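Local coordinates for protein probable methyltransferase (Bordetella pertussis, PDB 3KTY) that probably transfers methyl groups from S-adenosyl-L-methionine to RNA, this chain being the SpoU methylase domain of a longer protein, at residues P99-I102 / R103-A106; G131-N134 / A135-E138. One frame throughout, in Å; residues are numbered along the deposited sequence. Where two conformers were deposited one is given.

Contact 1: residues P99-I102 / R103-A106; sequences PCDI and REAA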
ATOM      1  N   PRO A  99     -10.878 -10.523  13.882  1.00 94.32           N
ATOM      2  CA  PRO A  99     -10.543  -9.347  14.701  1.00 90.60           C
ATOM      3  C   PRO A  99     -10.939  -8.098  13.927  1.00 80.22           C
ATOM      4  O   PRO A  99     -11.391  -8.225  12.769  1.00 77.34           O
ATOM      5  CB  PRO A  99      -9.021  -9.416  14.839  1.00 88.62           C
ATOM      6  CG  PRO A  99      -8.565 -10.217  13.642  1.00 92.21           C
ATOM      7  CD  PRO A  99      -9.713 -11.081  13.173  1.00 93.24           C
ATOM      8  N   CYS A 100     -10.787  -6.921  14.531  1.00 64.16           N
ATOM      9  CA  CYS A 100     -11.147  -5.716  13.797  1.00 61.96           C
ATOM     10  C   CYS A 100     -10.142  -5.529  12.643  1.00 59.70           C
ATOM     11  O   CYS A 100      -8.986  -5.932  12.736  1.00 53.51           O
ATOM     12  CB  CYS A 100     -11.254  -4.491  14.713  1.00 49.69           C
ATOM     13  SG  CYS A 100      -9.767  -3.502  14.837  1.00 57.79           S
ATOM     14  N   ASP A 101     -10.596  -4.958  11.541  1.00 50.24           N
ATOM     15  CA  ASP A 101      -9.716  -4.782  10.413  1.00 46.10           C
ATOM     16  C   ASP A 101      -9.041  -3.434  10.473  1.00 40.35           C
ATOM     17  O   ASP A 101      -9.462  -2.549  11.210  1.00 41.82           O
ATOM     18  CB  ASP A 101     -10.452  -4.977   9.068  1.00 48.36           C
ATOM     19  CG  ASP A 101     -11.543  -3.929   8.801  1.00 49.35           C
ATOM     20  OD1 ASP A 101     -11.432  -2.734   9.184  1.00 44.16           O
ATOM     21  OD2 ASP A 101     -12.529  -4.321   8.156  1.00 50.99           O
ATOM     22  N   ILE A 102      -8.011  -3.278   9.659  1.00 35.10           N
ATOM     23  CA  ILE A 102      -7.183  -2.083   9.671  1.00 34.13           C
ATOM     24  C   ILE A 102      -8.009  -0.821   9.454  1.00 36.05           C
ATOM     25  O   ILE A 102      -7.612   0.252   9.861  1.00 39.27           O
ATOM     26  CB  ILE A 102      -6.054  -2.186   8.599  1.00 37.45           C
ATOM     27  CG1 ILE A 102      -5.098  -1.022   8.715  1.00 42.46           C
ATOM     28  CG2 ILE A 102      -6.639  -2.266   7.159  1.00 36.83           C
ATOM     29  CD1 ILE A 102      -4.303  -1.054  10.000  1.00 52.24           C
ATOM     30  N   ARG A 103      -9.149  -0.943   8.783  1.00 36.71           N
ATOM     31  CA  ARG A 103      -9.985   0.227   8.525  1.00 40.08           C
ATOM     32  C   ARG A 103     -10.757   0.661   9.802  1.00 31.75           C
ATOM     33  O   ARG A 103     -10.815   1.828  10.108  1.00 31.68           O
ATOM     34  CB  ARG A 103     -10.891  -0.015   7.312  1.00 38.61           C
ATOM     35  CG  ARG A 103     -12.052   0.936   7.164  1.00 32.44           C
ATOM     36  CD  ARG A 103     -11.887   1.953   6.034  1.00 33.24           C
ATOM     37  NE  ARG A 103     -11.094   1.537   4.859  1.00 41.19           N
ATOM     38  CZ  ARG A 103     -11.548   1.491   3.610  1.00 48.35           C
ATOM     39  NH1 ARG A 103     -12.827   1.779   3.351  1.00 57.23           N
ATOM     40  NH2 ARG A 103     -10.725   1.173   2.616  1.00 39.43           N
ATOM     41  N   GLU A 104     -11.324  -0.306  10.517  0.52 33.03           N
ATOM     42  CA  GLU A 104     -11.860  -0.084  11.859  0.52 36.80           C
ATOM     43  C   GLU A 104     -10.769   0.446  12.824  0.52 35.41           C
ATOM     44  O   GLU A 104     -10.989   1.372  13.604  0.52 36.42           O
ATOM     45  CB  GLU A 104     -12.520  -1.378  12.380  0.52 34.31           C
ATOM     46  CG  GLU A 104     -13.672  -1.855  11.481  0.52 43.31           C
ATOM     47  CD  GLU A 104     -14.051  -3.338  11.628  0.52 51.18           C
ATOM     48  OE1 GLU A 104     -13.163  -4.191  11.831  0.52 50.53           O
ATOM     49  OE2 GLU A 104     -15.255  -3.652  11.510  0.52 55.40           O
ATOM     50  N   ALA A 105      -9.581  -0.113  12.732  1.00 33.65           N
ATOM     51  CA  ALA A 105      -8.539   0.230  13.650  1.00 33.08           C
ATOM     52  C   ALA A 105      -8.138   1.689  13.429  1.00 34.15           C
ATOM     53  O   ALA A 105      -8.007   2.480  14.388  1.00 36.61           O
ATOM     54  CB  ALA A 105      -7.376  -0.747  13.542  1.00 31.20           C
ATOM     55  N   ALA A 106      -8.009   2.073  12.170  1.00 28.02           N
ATOM     56  CA  ALA A 106      -7.743   3.473  11.832  1.00 27.24           C
ATOM     57  C   ALA A 106      -8.798   4.451  12.374  1.00 32.43           C
ATOM     58  O   ALA A 106      -8.451   5.492  12.929  1.00 37.10           O
ATOM     59  CB  ALA A 106      -7.577   3.644  10.340  1.00 28.39           C
TER
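With chi1 at 64°, D101 holds its carboxylate between its own backbone N and carbonyl carbon, facing the first turn of the helix; E104, in the conformer given, has its CG beside the backbone N and the chain extended beyond, and reaches back to meet it. Each acid takes the other's main-chain N-H. E104 N points at D101 OD1 across 2.8 Å, almost straight at 171° and close to the line of the C-O bond. In return D101 N gives its hydrogen to E104 OE1 at 2.7 Å, using the anti lone pair of that oxygen. This reciprocal pair is a capping box, with D101 as N-cap of helix 102-115, and it marks the switch from the short, weakly bonded edge strand 100-101 into that helix. In this conformer the price is two carboxylates stacked with their planes 30° apart, D101 OD1 lying 3.5 Å from E104 OE1. Both oxygens accept an N-H, which should offset part of the repulsion, and the helix N-terminus would be expected to favour the negative charge. Behind the box the i to i+4 bonding of the helix begins with A105 N to D101 O at 2.9 Å, followed by A106 N to I102 O. On the sheet side C100 SG rests on A105 CB at 3.9 Å, a modest contact at the N' and N4 positions of a hydrophobic staple, and both side chains touch C144 of strand 142-145. The second oxygen of D101, OD2, is hydrogen-bonded to Y170 OH of the second subunit. R103 leads away from the cap to salt bridges with E167 of its own chain and E167 of the second subunit.

Contact 2: residues G131-N134 / A135-E138; sequences GLTN and AQIE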
ATOM      1  N   GLY A 131       5.932 -13.936  12.785  1.00102.95           N
ATOM      2  CA  GLY A 131       4.887 -13.095  13.330  1.00 97.13           C
ATOM      3  C   GLY A 131       5.213 -12.561  14.710  1.00 96.10           C
ATOM      4  O   GLY A 131       6.371 -12.481  15.106  1.00 94.91           O
ATOM      5  N   LEU A 132       4.173 -12.183  15.438  1.00 88.08           N
ATOM      6  CA  LEU A 132       4.323 -11.637  16.772  1.00 76.91           C
ATOM      7  C   LEU A 132       4.078 -12.749  17.762  1.00 70.28           C
ATOM      8  O   LEU A 132       3.183 -13.565  17.567  1.00 62.42           O
ATOM      9  CB  LEU A 132       3.310 -10.517  17.000  1.00 69.04           C
ATOM     10  CG  LEU A 132       3.511  -9.218  16.231  1.00 58.01           C
ATOM     11  CD1 LEU A 132       2.228  -8.450  16.175  1.00 52.91           C
ATOM     12  CD2 LEU A 132       4.567  -8.404  16.905  1.00 63.68           C
ATOM     13  N   THR A 133       4.862 -12.797  18.829  1.00 66.67           N
ATOM     14  CA  THR A 133       4.685 -13.898  19.774  1.00 68.34           C
ATOM     15  C   THR A 133       3.375 -13.664  20.489  1.00 69.03           C
ATOM     16  O   THR A 133       2.852 -12.538  20.476  1.00 72.97           O
ATOM     17  CB  THR A 133       5.824 -14.017  20.801  1.00 66.38           C
ATOM     18  OG1 THR A 133       5.642 -13.045  21.838  1.00 64.92           O
ATOM     19  CG2 THR A 133       7.176 -13.813  20.139  1.00 64.41           C
ATOM     20  N   ASN A 134       2.827 -14.712  21.094  1.00 68.41           N
ATOM     21  CA  ASN A 134       1.550 -14.560  21.776  1.00 70.29           C
ATOM     22  C   ASN A 134       1.677 -13.512  22.876  1.00 68.63           C
ATOM     23  O   ASN A 134       0.780 -12.682  23.083  1.00 71.08           O
ATOM     24  CB  ASN A 134       1.014 -15.905  22.286  1.00 73.83           C
ATOM     25  CG  ASN A 134      -0.074 -16.481  21.364  1.00 79.64           C
ATOM     26  OD1 ASN A 134      -0.398 -15.895  20.322  1.00 78.10           O
ATOM     27  ND2 ASN A 134      -0.645 -17.620  21.748  1.00 82.25           N
ATOM     28  N   ALA A 135       2.829 -13.527  23.533  1.00 57.28           N
ATOM     29  CA  ALA A 135       3.127 -12.599  24.608  1.00 52.54           C
ATOM     30  C   ALA A 135       3.290 -11.168  24.118  1.00 46.55           C
ATOM     31  O   ALA A 135       2.980 -10.231  24.834  1.00 50.88           O
ATOM     32  CB  ALA A 135       4.376 -13.049  25.349  1.00 54.45           C
ATOM     33  N   GLN A 136       3.800 -10.988  22.908  1.00 48.03           N
ATOM     34  CA  GLN A 136       3.908  -9.652  22.348  1.00 49.51           C
ATOM     35  C   GLN A 136       2.506  -9.119  22.032  1.00 54.51           C
ATOM     36  O   GLN A 136       2.131  -7.990  22.390  1.00 49.71           O
ATOM     37  CB  GLN A 136       4.813  -9.673  21.122  1.00 57.95           C
ATOM     38  CG  GLN A 136       6.265  -9.955  21.492  1.00 66.39           C
ATOM     39  CD  GLN A 136       7.229  -9.912  20.305  1.00 69.10           C
ATOM     40  OE1 GLN A 136       6.958 -10.467  19.222  1.00 57.28           O
ATOM     41  NE2 GLN A 136       8.380  -9.262  20.517  1.00 69.94           N
ATOM     42  N   ILE A 137       1.716  -9.965  21.394  1.00 54.33           N
ATOM     43  CA  ILE A 137       0.329  -9.643  21.136  1.00 53.09           C
ATOM     44  C   ILE A 137      -0.445  -9.302  22.405  1.00 49.55           C
ATOM     45  O   ILE A 137      -1.180  -8.320  22.432  1.00 47.02           O
ATOM     46  CB  ILE A 137      -0.348 -10.780  20.373  1.00 58.08           C
ATOM     47  CG1 ILE A 137       0.253 -10.860  18.962  1.00 56.26           C
ATOM     48  CG2 ILE A 137      -1.862 -10.583  20.338  1.00 52.57           C
ATOM     49  CD1 ILE A 137      -0.223 -12.041  18.141  1.00 54.73           C
ATOM     50  N   GLU A 138      -0.262 -10.077  23.465  1.00 54.11           N
ATOM     51  CA  GLU A 138      -0.975  -9.793  24.721  1.00 58.77           C
ATOM     52  C   GLU A 138      -0.665  -8.408  25.290  1.00 54.80           C
ATOM     53  O   GLU A 138      -1.472  -7.852  26.030  1.00 55.05           O
ATOM     54  CB  GLU A 138      -0.767 -10.875  25.796  1.00 54.84           C
ATOM     55  CG  GLU A 138      -1.896 -10.843  26.859  1.00138.96           C
ATOM     56  CD  GLU A 138      -1.707 -11.791  28.063  1.00142.17           C
ATOM     57  OE1 GLU A 138      -0.719 -12.562  28.102  1.00145.32           O
ATOM     58  OE2 GLU A 138      -2.567 -11.761  28.979  1.00140.38           O
TER
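T133 and Q136 lie obliquely across each other at the start of helix 134-138, the threonine hydroxyl over the base of the glutamine chain and the methyl near its amide. T133 OG1 (chi1 79°) is turned toward the helix and accepts from Q136 N at 3.0 Å, while T133 CG2 lies 3.5 Å from Q136 OE1. The glutamine, extended beyond CG, runs back toward the threonine N-H, and its OE1 takes the hydrogen of T133 N at 3.2 Å; the N-H points almost straight at the oxygen (175°), with the donor tilted 17° from the amide plane. These two bonds make a capping box with T133 as N-cap, built from neutral groups. L132 meets the same glutamine at about a right angle, CD2 being 3.9 Å from OE1. Its CB packs against I137 CG1 at 3.6 Å, the N' to N4 contact of a hydrophobic staple beside the box. T133 O receives I137 N at 3.0 Å, and E138 N to N134 O carries the helical pattern on. The short helix lies at the surface between strands 121-125 and 142-145 in chain order; L132 and Q136 reach T16 at the end of strand 11-16, and I137 touches R91 in a loop.

Both contacts illustrate one principle, the capping box, at different degrees of burial in the same SpoU-family domain. Contact 1 is partly buried: it joins an outermost strand of the sheet to a long helix and borders the second subunit, so its acidic cap and neighbouring arginine also take part in the dimer interface. Contact 2 is a surface contact that starts a short helix after a loop, and no other chain of the assembly touches it. In the first the side-chain acceptors are two carboxylate oxygens, in the second a hydroxyl and an amide oxygen. In each, an apolar pair flanks the polar exchange. They share no helix or strand, and their centres are 18 Å apart, with nearest atoms about 9 Å apart.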